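Long-range contacts in ribosomal RNA processing protein 6 (Trypanosoma brucei brucei, PDB 4NLC), which probably trims RNA from its 3' end as the exosome-associated 3'-5' exoribonuclease RRP6, represented here by its catalytic core: residues 103-108 against 305-310; 314-319 against 344-349; 173-178 against 251-256. The protein carries 1 engineered substitution. One frame throughout, in Å; residues are numbered along the deposited sequence.

Contact 1 (103-108 against 305-310)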
loop_
_atom_site.group_PDB
_atom_site.type_symbol
_atom_site.label_atom_id
_atom_site.label_comp_id
_atom_site.label_asym_id
_atom_site.label_seq_id
_atom_site.Cartn_x
_atom_site.Cartn_y
_atom_site.Cartn_z
ATOM N N TYR A 103 7.980 2.206 -10.107
ATOM C CA TYR A 103 9.137 1.366 -10.458
ATOM C C TYR A 103 9.145 0.056 -9.697
ATOM O O TYR A 103 10.151 -0.342 -9.097
ATOM C CB TYR A 103 10.451 2.144 -10.279
ATOM C CG TYR A 103 10.544 3.360 -11.174
ATOM C CD1 TYR A 103 10.855 3.232 -12.524
ATOM C CD2 TYR A 103 10.373 4.645 -10.659
ATOM C CE1 TYR A 103 10.968 4.349 -13.348
ATOM C CE2 TYR A 103 10.511 5.772 -11.469
ATOM C CZ TYR A 103 10.791 5.617 -12.819
ATOM O OH TYR A 103 10.913 6.710 -13.641
ATOM N N SER A 104 7.992 -0.618 -9.725
ATOM C CA SER A 104 7.733 -1.896 -9.088
ATOM C C SER A 104 6.425 -2.448 -9.645
ATOM O O SER A 104 5.431 -1.702 -9.773
ATOM C CB SER A 104 7.637 -1.742 -7.573
ATOM O OG SER A 104 7.309 -2.984 -6.979
ATOM N N TYR A 105 6.424 -3.762 -9.967
ATOM C CA TYR A 105 5.219 -4.411 -10.492
ATOM C C TYR A 105 4.093 -4.454 -9.467
ATOM O O TYR A 105 3.019 -3.927 -9.728
ATOM C CB TYR A 105 5.512 -5.807 -11.043
ATOM C CG TYR A 105 4.304 -6.361 -11.747
ATOM C CD1 TYR A 105 3.934 -5.897 -13.010
ATOM C CD2 TYR A 105 3.477 -7.293 -11.125
ATOM C CE1 TYR A 105 2.773 -6.350 -13.636
ATOM C CE2 TYR A 105 2.319 -7.761 -11.748
ATOM C CZ TYR A 105 1.975 -7.291 -13.003
ATOM O OH TYR A 105 0.845 -7.773 -13.616
ATOM N N GLN A 106 4.338 -5.066 -8.308
ATOM C CA GLN A 106 3.334 -5.163 -7.254
ATOM C C GLN A 106 3.363 -3.940 -6.368
ATOM O O GLN A 106 2.386 -3.659 -5.678
ATOM C CB GLN A 106 3.553 -6.424 -6.394
ATOM C CG GLN A 106 3.378 -7.753 -7.150
ATOM C CD GLN A 106 3.659 -8.935 -6.255
ATOM O OE1 GLN A 106 3.039 -9.124 -5.203
ATOM N NE2 GLN A 106 4.663 -9.707 -6.610
ATOM N N GLY A 107 4.487 -3.231 -6.372
ATOM C CA GLY A 107 4.666 -2.084 -5.496
ATOM C C GLY A 107 5.276 -2.545 -4.189
ATOM O O GLY A 107 5.397 -3.752 -3.941
ATOM N N PHE A 108 5.714 -1.594 -3.361
ATOM C CA PHE A 108 6.299 -1.940 -2.071
ATOM C C PHE A 108 6.169 -0.821 -1.059
ATOM O O PHE A 108 6.254 0.352 -1.409
ATOM C CB PHE A 108 7.773 -2.438 -2.193
ATOM C CG PHE A 108 8.742 -1.507 -2.890
ATOM C CD1 PHE A 108 9.322 -0.444 -2.210
ATOM C CD2 PHE A 108 9.104 -1.719 -4.220
ATOM C CE1 PHE A 108 10.223 0.414 -2.857
ATOM C CE2 PHE A 108 9.982 -0.850 -4.874
ATOM C CZ PHE A 108 10.552 0.200 -4.184
ATOM N N ALA A 305 6.461 -8.060 -19.695
ATOM C CA ALA A 305 7.703 -7.305 -19.585
ATOM C C ALA A 305 7.790 -6.525 -18.259
ATOM O O ALA A 305 8.887 -6.328 -17.734
ATOM C CB ALA A 305 7.839 -6.365 -20.766
ATOM N N ALA A 306 6.637 -6.105 -17.717
ATOM C CA ALA A 306 6.550 -5.363 -16.460
ATOM C C ALA A 306 6.913 -6.283 -15.290
ATOM O O ALA A 306 7.622 -5.855 -14.376
ATOM C CB ALA A 306 5.147 -4.804 -16.284
ATOM N N ARG A 307 6.435 -7.544 -15.346
ATOM C CA ARG A 307 6.692 -8.617 -14.383
ATOM C C ARG A 307 8.176 -8.980 -14.312
ATOM O O ARG A 307 8.758 -9.050 -13.217
ATOM C CB ARG A 307 5.839 -9.852 -14.702
ATOM C CG ARG A 307 4.374 -9.636 -14.354
ATOM C CD ARG A 307 3.521 -10.811 -14.786
ATOM N NE ARG A 307 2.094 -10.491 -14.733
ATOM C CZ ARG A 307 1.247 -10.858 -13.775
ATOM N NH1 ARG A 307 1.673 -11.563 -12.730
ATOM N NH2 ARG A 307 -0.023 -10.504 -13.839
ATOM N N GLU A 308 8.783 -9.153 -15.494
ATOM C CA GLU A 308 10.191 -9.463 -15.693
ATOM C C GLU A 308 11.119 -8.333 -15.202
ATOM O O GLU A 308 12.098 -8.598 -14.503
ATOM C CB GLU A 308 10.442 -9.780 -17.183
ATOM C CG GLU A 308 9.688 -10.997 -17.696
ATOM C CD GLU A 308 10.017 -12.298 -16.984
ATOM O OE1 GLU A 308 11.177 -12.763 -17.086
ATOM O OE2 GLU A 308 9.118 -12.842 -16.301
ATOM N N ALA A 309 10.793 -7.080 -15.530
ATOM C CA ALA A 309 11.617 -5.937 -15.144
ATOM C C ALA A 309 11.350 -5.509 -13.704
ATOM O O ALA A 309 12.146 -4.765 -13.125
ATOM C CB ALA A 309 11.369 -4.774 -16.092
ATOM N N ASP A 310 10.267 -6.029 -13.112
ATOM C CA ASP A 310 9.756 -5.644 -11.795
ATOM C C ASP A 310 9.461 -4.134 -11.795
ATOM O O ASP A 310 9.884 -3.389 -10.909
ATOM C CB ASP A 310 10.627 -6.096 -10.604
ATOM C CG ASP A 310 9.914 -5.893 -9.263
ATOM O OD1 ASP A 310 8.654 -5.881 -9.252
ATOM O OD2 ASP A 310 10.613 -5.686 -8.241
HETATM O O HOH W 1 9.329 -4.497 -6.172
HETATM O O HOH W 2 6.864 -6.605 -7.375
#

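Contact 2 (314-319 against 344-349)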
loop_
_atom_site.group_PDB
_atom_site.type_symbol
_atom_site.label_atom_id
_atom_site.label_comp_id
_atom_site.label_asym_id
_atom_site.label_seq_id
_atom_site.Cartn_x
_atom_site.Cartn_y
_atom_site.Cartn_z
ATOM N N SER A 314 3.002 0.889 -16.515
ATOM C CA SER A 314 3.204 2.291 -16.924
ATOM C C SER A 314 4.689 2.664 -17.056
ATOM O O SER A 314 5.030 3.482 -17.900
ATOM C CB SER A 314 2.499 3.248 -15.968
ATOM O OG SER A 314 1.095 3.085 -16.071
ATOM N N ALA A 315 5.571 2.046 -16.255
ATOM C CA ALA A 315 7.002 2.319 -16.357
ATOM C C ALA A 315 7.605 1.603 -17.598
ATOM O O ALA A 315 8.662 2.005 -18.090
ATOM C CB ALA A 315 7.721 1.916 -15.069
ATOM N N VAL A 316 6.948 0.550 -18.095
ATOM C CA VAL A 316 7.414 -0.130 -19.305
ATOM C C VAL A 316 7.064 0.755 -20.523
ATOM O O VAL A 316 7.938 1.081 -21.343
ATOM C CB VAL A 316 6.817 -1.565 -19.445
ATOM C CG1 VAL A 316 7.062 -2.151 -20.841
ATOM C CG2 VAL A 316 7.372 -2.494 -18.371
ATOM N N MET A 317 5.786 1.158 -20.609
ATOM C CA MET A 317 5.229 1.886 -21.740
ATOM C C MET A 317 3.959 2.604 -21.273
ATOM O O MET A 317 3.112 1.983 -20.634
ATOM C CB MET A 317 4.839 0.788 -22.764
ATOM C CG MET A 317 4.630 1.213 -24.169
ATOM S SD MET A 317 3.783 -0.114 -25.098
ATOM C CE MET A 317 4.998 -1.401 -25.039
ATOM N N HIS A 318 3.787 3.878 -21.634
ATOM C CA HIS A 318 2.554 4.602 -21.303
ATOM C C HIS A 318 1.361 3.951 -22.037
ATOM O O HIS A 318 1.533 3.386 -23.107
ATOM C CB HIS A 318 2.676 6.090 -21.661
ATOM C CG HIS A 318 1.561 6.932 -21.121
ATOM N ND1 HIS A 318 0.342 7.033 -21.779
ATOM C CD2 HIS A 318 1.508 7.676 -19.991
ATOM C CE1 HIS A 318 -0.400 7.845 -21.045
ATOM N NE2 HIS A 318 0.258 8.262 -19.958
ATOM N N ILE A 319 0.179 3.985 -21.436
ATOM C CA ILE A 319 -1.043 3.397 -21.994
ATOM C C ILE A 319 -1.350 3.910 -23.437
ATOM O O ILE A 319 -1.791 3.121 -24.275
ATOM C CB ILE A 319 -2.237 3.587 -20.997
ATOM C CG1 ILE A 319 -3.439 2.681 -21.327
ATOM C CG2 ILE A 319 -2.661 5.047 -20.859
ATOM C CD1 ILE A 319 -3.282 1.240 -20.941
ATOM N N SER A 344 11.434 3.210 -22.600
ATOM C CA SER A 344 12.048 2.504 -21.476
ATOM C C SER A 344 13.116 1.529 -21.997
ATOM O O SER A 344 13.162 1.235 -23.201
ATOM C CB SER A 344 10.991 1.749 -20.674
ATOM O OG SER A 344 10.560 0.574 -21.345
ATOM N N VAL A 345 13.961 1.020 -21.094
ATOM C CA VAL A 345 14.978 0.030 -21.429
ATOM C C VAL A 345 14.275 -1.261 -21.909
ATOM O O VAL A 345 14.624 -1.765 -22.972
ATOM C CB VAL A 345 15.994 -0.170 -20.269
ATOM C CG1 VAL A 345 16.802 -1.459 -20.421
ATOM C CG2 VAL A 345 16.929 1.032 -20.171
ATOM N N ALA A 346 13.214 -1.701 -21.193
ATOM C CA ALA A 346 12.386 -2.871 -21.525
ATOM C C ALA A 346 11.931 -2.849 -23.001
ATOM O O ALA A 346 12.099 -3.849 -23.708
ATOM C CB ALA A 346 11.172 -2.940 -20.596
ATOM N N VAL A 347 11.422 -1.692 -23.465
ATOM C CA VAL A 347 10.969 -1.483 -24.842
ATOM C C VAL A 347 12.164 -1.483 -25.821
ATOM O O VAL A 347 12.115 -2.178 -26.841
ATOM C CB VAL A 347 10.099 -0.204 -24.971
ATOM C CG1 VAL A 347 9.987 0.258 -26.423
ATOM C CG2 VAL A 347 8.718 -0.414 -24.360
ATOM N N ARG A 348 13.228 -0.714 -25.505
ATOM C CA ARG A 348 14.412 -0.629 -26.376
ATOM C C ARG A 348 15.076 -1.991 -26.577
ATOM O O ARG A 348 15.410 -2.335 -27.707
ATOM C CB ARG A 348 15.421 0.410 -25.858
ATOM C CG ARG A 348 16.503 0.774 -26.888
ATOM C CD ARG A 348 17.246 2.061 -26.554
ATOM N NE ARG A 348 16.466 3.260 -26.888
ATOM C CZ ARG A 348 16.445 3.848 -28.083
ATOM N NH1 ARG A 348 17.152 3.347 -29.091
ATOM N NH2 ARG A 348 15.710 4.932 -28.283
ATOM N N THR A 349 15.216 -2.781 -25.493
ATOM C CA THR A 349 15.852 -4.099 -25.569
ATOM C C THR A 349 14.950 -5.103 -26.310
ATOM O O THR A 349 15.474 -5.934 -27.049
ATOM C CB THR A 349 16.374 -4.595 -24.186
ATOM O OG1 THR A 349 16.811 -5.943 -24.293
ATOM C CG2 THR A 349 15.347 -4.547 -23.103
HETATM O O HOH W 3 8.785 2.854 -23.462
#

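Contact 3 (173-178 against 251-256)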
loop_
_atom_site.group_PDB
_atom_site.type_symbol
_atom_site.label_atom_id
_atom_site.label_comp_id
_atom_site.label_asym_id
_atom_site.label_seq_id
_atom_site.Cartn_x
_atom_site.Cartn_y
_atom_site.Cartn_z
ATOM N N SER A 173 -11.276 6.441 9.419
ATOM C CA SER A 173 -12.003 6.846 8.232
ATOM C C SER A 173 -13.374 6.129 8.234
ATOM O O SER A 173 -14.385 6.761 7.934
ATOM C CB SER A 173 -11.192 6.540 6.975
ATOM O OG SER A 173 -11.934 6.868 5.813
ATOM N N ILE A 174 -13.416 4.847 8.656
ATOM C CA ILE A 174 -14.671 4.086 8.770
ATOM C C ILE A 174 -15.561 4.750 9.835
ATOM O O ILE A 174 -16.761 4.880 9.607
ATOM C CB ILE A 174 -14.453 2.556 8.996
ATOM C CG1 ILE A 174 -13.765 1.900 7.758
ATOM C CG2 ILE A 174 -15.781 1.839 9.336
ATOM C CD1 ILE A 174 -13.451 0.405 7.926
ATOM N N ALA A 175 -14.964 5.227 10.958
ATOM C CA ALA A 175 -15.694 5.960 12.010
ATOM C C ALA A 175 -16.398 7.187 11.406
ATOM O O ALA A 175 -17.592 7.355 11.588
ATOM C CB ALA A 175 -14.731 6.404 13.109
ATOM N N LEU A 176 -15.666 7.997 10.624
ATOM C CA LEU A 176 -16.216 9.211 9.986
ATOM C C LEU A 176 -17.330 8.885 8.974
ATOM O O LEU A 176 -18.379 9.530 9.016
ATOM C CB LEU A 176 -15.086 10.072 9.398
ATOM C CG LEU A 176 -14.274 10.896 10.438
ATOM C CD1 LEU A 176 -12.953 11.395 9.871
ATOM C CD2 LEU A 176 -15.054 12.114 10.931
ATOM N N GLN A 177 -17.156 7.815 8.143
ATOM C CA GLN A 177 -18.189 7.360 7.198
ATOM C C GLN A 177 -19.487 6.986 7.961
ATOM O O GLN A 177 -20.587 7.365 7.543
ATOM C CB GLN A 177 -17.693 6.121 6.429
ATOM C CG GLN A 177 -16.659 6.409 5.351
ATOM C CD GLN A 177 -16.241 5.116 4.696
ATOM O OE1 GLN A 177 -15.389 4.386 5.198
ATOM N NE2 GLN A 177 -16.916 4.741 3.628
ATOM N N ASN A 178 -19.341 6.228 9.082
ATOM C CA ASN A 178 -20.471 5.799 9.915
ATOM C C ASN A 178 -21.184 6.941 10.639
ATOM O O ASN A 178 -22.319 6.765 11.031
ATOM C CB ASN A 178 -20.046 4.703 10.889
ATOM C CG ASN A 178 -20.042 3.372 10.185
ATOM O OD1 ASN A 178 -21.083 2.758 9.936
ATOM N ND2 ASN A 178 -18.901 2.984 9.703
ATOM N N LEU A 251 -18.953 0.072 18.807
ATOM C CA LEU A 251 -18.752 -1.370 18.557
ATOM C C LEU A 251 -18.939 -1.702 17.076
ATOM O O LEU A 251 -18.212 -2.547 16.560
ATOM C CB LEU A 251 -19.704 -2.234 19.396
ATOM C CG LEU A 251 -19.178 -2.748 20.714
ATOM C CD1 LEU A 251 -20.324 -3.311 21.563
ATOM C CD2 LEU A 251 -18.112 -3.835 20.505
ATOM N N HIS A 252 -19.892 -1.023 16.392
ATOM C CA HIS A 252 -20.130 -1.216 14.950
ATOM C C HIS A 252 -18.868 -0.841 14.139
ATOM O O HIS A 252 -18.465 -1.573 13.241
ATOM C CB HIS A 252 -21.359 -0.428 14.466
ATOM C CG HIS A 252 -21.594 -0.538 12.992
ATOM N ND1 HIS A 252 -22.104 -1.688 12.426
ATOM C CD2 HIS A 252 -21.360 0.365 12.010
ATOM C CE1 HIS A 252 -22.159 -1.458 11.126
ATOM N NE2 HIS A 252 -21.714 -0.241 10.827
ATOM N N VAL A 253 -18.210 0.252 14.516
ATOM C CA VAL A 253 -17.015 0.729 13.823
ATOM C C VAL A 253 -15.832 -0.230 14.060
ATOM O O VAL A 253 -15.134 -0.577 13.111
ATOM C CB VAL A 253 -16.721 2.209 14.145
ATOM C CG1 VAL A 253 -15.416 2.649 13.505
ATOM C CG2 VAL A 253 -17.870 3.090 13.642
ATOM N N PHE A 254 -15.674 -0.734 15.291
ATOM C CA PHE A 254 -14.674 -1.751 15.608
ATOM C C PHE A 254 -14.959 -3.011 14.788
ATOM O O PHE A 254 -14.021 -3.645 14.336
ATOM C CB PHE A 254 -14.707 -2.093 17.100
ATOM C CG PHE A 254 -13.739 -1.282 17.929
ATOM C CD1 PHE A 254 -12.370 -1.562 17.903
ATOM C CD2 PHE A 254 -14.192 -0.267 18.757
ATOM C CE1 PHE A 254 -11.470 -0.820 18.682
ATOM C CE2 PHE A 254 -13.286 0.489 19.523
ATOM C CZ PHE A 254 -11.938 0.196 19.492
ATOM N N GLN A 255 -16.256 -3.334 14.562
ATOM C CA GLN A 255 -16.689 -4.512 13.787
ATOM C C GLN A 255 -16.377 -4.377 12.315
ATOM O O GLN A 255 -15.850 -5.309 11.711
ATOM C CB GLN A 255 -18.177 -4.848 14.035
ATOM C CG GLN A 255 -18.366 -5.506 15.410
ATOM C CD GLN A 255 -19.763 -5.452 15.991
ATOM O OE1 GLN A 255 -20.626 -4.659 15.595
ATOM N NE2 GLN A 255 -19.987 -6.263 17.005
ATOM N N GLU A 256 -16.670 -3.200 11.746
ATOM C CA GLU A 256 -16.377 -2.884 10.352
ATOM C C GLU A 256 -14.869 -2.879 10.092
ATOM O O GLU A 256 -14.447 -3.415 9.073
ATOM C CB GLU A 256 -17.058 -1.568 9.945
ATOM C CG GLU A 256 -18.574 -1.687 9.937
ATOM C CD GLU A 256 -19.155 -2.413 8.740
ATOM O OE1 GLU A 256 -19.321 -3.652 8.812
ATOM O OE2 GLU A 256 -19.462 -1.737 7.732
HETATM O O HOH W 4 -18.701 0.800 7.955
#

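Contact 1 (103-108 against 305-310)
A Schellman motif that ends helix 289-309 of the HRDC domain docks here on the exonuclease domain, its C-prime residue D310 touching S104 and Y105. At D310 phi is positive and the chain turns back, with the backbone N of the following residue bonded to A306 O and D310 N weakly to R307 O. Aspartate suits the place because its two oxygens serve several partners at short range. D310 OD1 accepts from Y105 N at 3.2 Å in a fairly straight bond (162°), the donor standing above the carboxylate plane. OD1 also bonds to N15 ND2 and accepts a hydrogen bond from a water 2.7 Å away, which in turn accepts from Q106 N. A second water, 2.7 Å from D310 OD2 and donating to it, is hydrogen-bonded to S104 OG. That hydroxyl accepts from G107 N as well, forming an ST motif that shapes the loop; at the backbone angles of G107 a CB would press on the carbonyl O of Q106.

With CG anti to the backbone N (chi1 -172°), the Y105 ring reaches the last turn of the helix. R307 CG sits over the ring centre, 3.6 Å from the centroid, in a CH-pi contact, while A306 CB lies at the ring edge, 3.7 Å from CD1. Ring and guanidinium planes are 43° apart. Y105 OH lies over the guanidinium face, so its 2.9 Å approach to R307 NH2 is no hydrogen bond; D303 instead serves both, accepting from Y105 OH and pairing as a salt bridge with R307 NE. Tyrosine thus gives arginine's aliphatic part a flat face, and both polar ends reach D303. The loop joins strands 92-100 and 108-115 of the central sheet, and P313 of helix 313-316 packs against both Y105 and A306.

Contact 2 (314-319 against 344-349)
S344 reaches across to the last turn of helix 313-316, and every atom of its side chain has a role. CB rests against two carbonyl oxygens, 3.5 Å from A315 O and 3.2 Å from V316 O. Beyond it, OG stands between its own backbone N and carbonyl carbon (chi1 75°), a rotation that lets it face the first turn of its helix and the other segment together. OG donates to V316 O over 2.7 Å, lying in the carbonyl plane on a lone pair, and accepts from V347 N at 3.2 Å, nearly straight at 163°. Serine suits an N-cap because a short hydroxyl can satisfy an amide of the first turn and still donate a hydrogen bond of its own. The backbone of S344 adds a further link, its N donating to a water at 2.8 Å that also lies close to V316 O.

Around this polar point the contact is apolar. V316 CG1 faces A346 CB at 4.2 Å, a loose approach of small groups. V347 CG2 meets M317 CE at 3.9 Å, the two side chains crossing at about a right angle; the methionine chain runs extended and then bends at its last torsion, which brings the flexible methyl end back to the valine. L354 of helix 351-359 touches both M317 and V347, and W301 and R302 of helix 289-309 back M317 and V316. V347 also touches C340, whose disulfide to residue 321, seen in another structure of this protein, is absent here because S321 is an engineered residue. The whole is an N-cap serine tied to the C-terminal carbonyl of another helix, within the all-helical HRDC domain.

Contact 3 (173-178 against 251-256)
The carbonyl oxygen of I174 is gripped twice by N178, through the helical bond from its N at 3.0 Å and through side-chain ND2 at 2.9 Å, the latter from above the carbonyl plane. This fixes the asparagine where helix 172-178, of the RNase H-like exonuclease fold, packs on helix 249-261; the segment axes come within 9.4 Å and run at 130°, closer to antiparallel than parallel. V253 is the central apolar residue. Its CG1 lies 3.6 Å from A175 CA, since alanine is small enough to let the valine approach the backbone, and its CG2 lies against N178 CB. I174 CG2 covers E256 CB at 3.7 Å, the side chains crossing at about a right angle. F170 of edge strand 169-171 and L237 of helix 226-238 each touch both A175 and V253.

On the polar side of the contact the N178 amide stands 77° to the H252 ring, with OD1 at the ring edge, 3.2 Å from CD2. A water completes the span, accepting from N178 ND2 at 2.8 Å and donating to E256 OE2 at 2.7 Å.

Contacts 1 and 2 are neighbours, their centres 11 Å apart, and they touch directly where V316 CG2 packs 3.5 Å from A306 CA; helices 289-309 and 313-316, which follow each other in the chain, carry them. Contact 1 joins the exonuclease and HRDC domains, whereas contact 2 is internal to the HRDC domain. Contact 3 lies across the centre of the chain, with centres about 34 Å from contact 1 and 42 Å from contact 2, beside the edge strand 169-171 of the exonuclease sheet. In sequence both its segments fall between those of contact 1, and contact 2 comes last. The domain junction is thus continuous with HRDC packing but remote from the pair of helices 172-178 and 249-261.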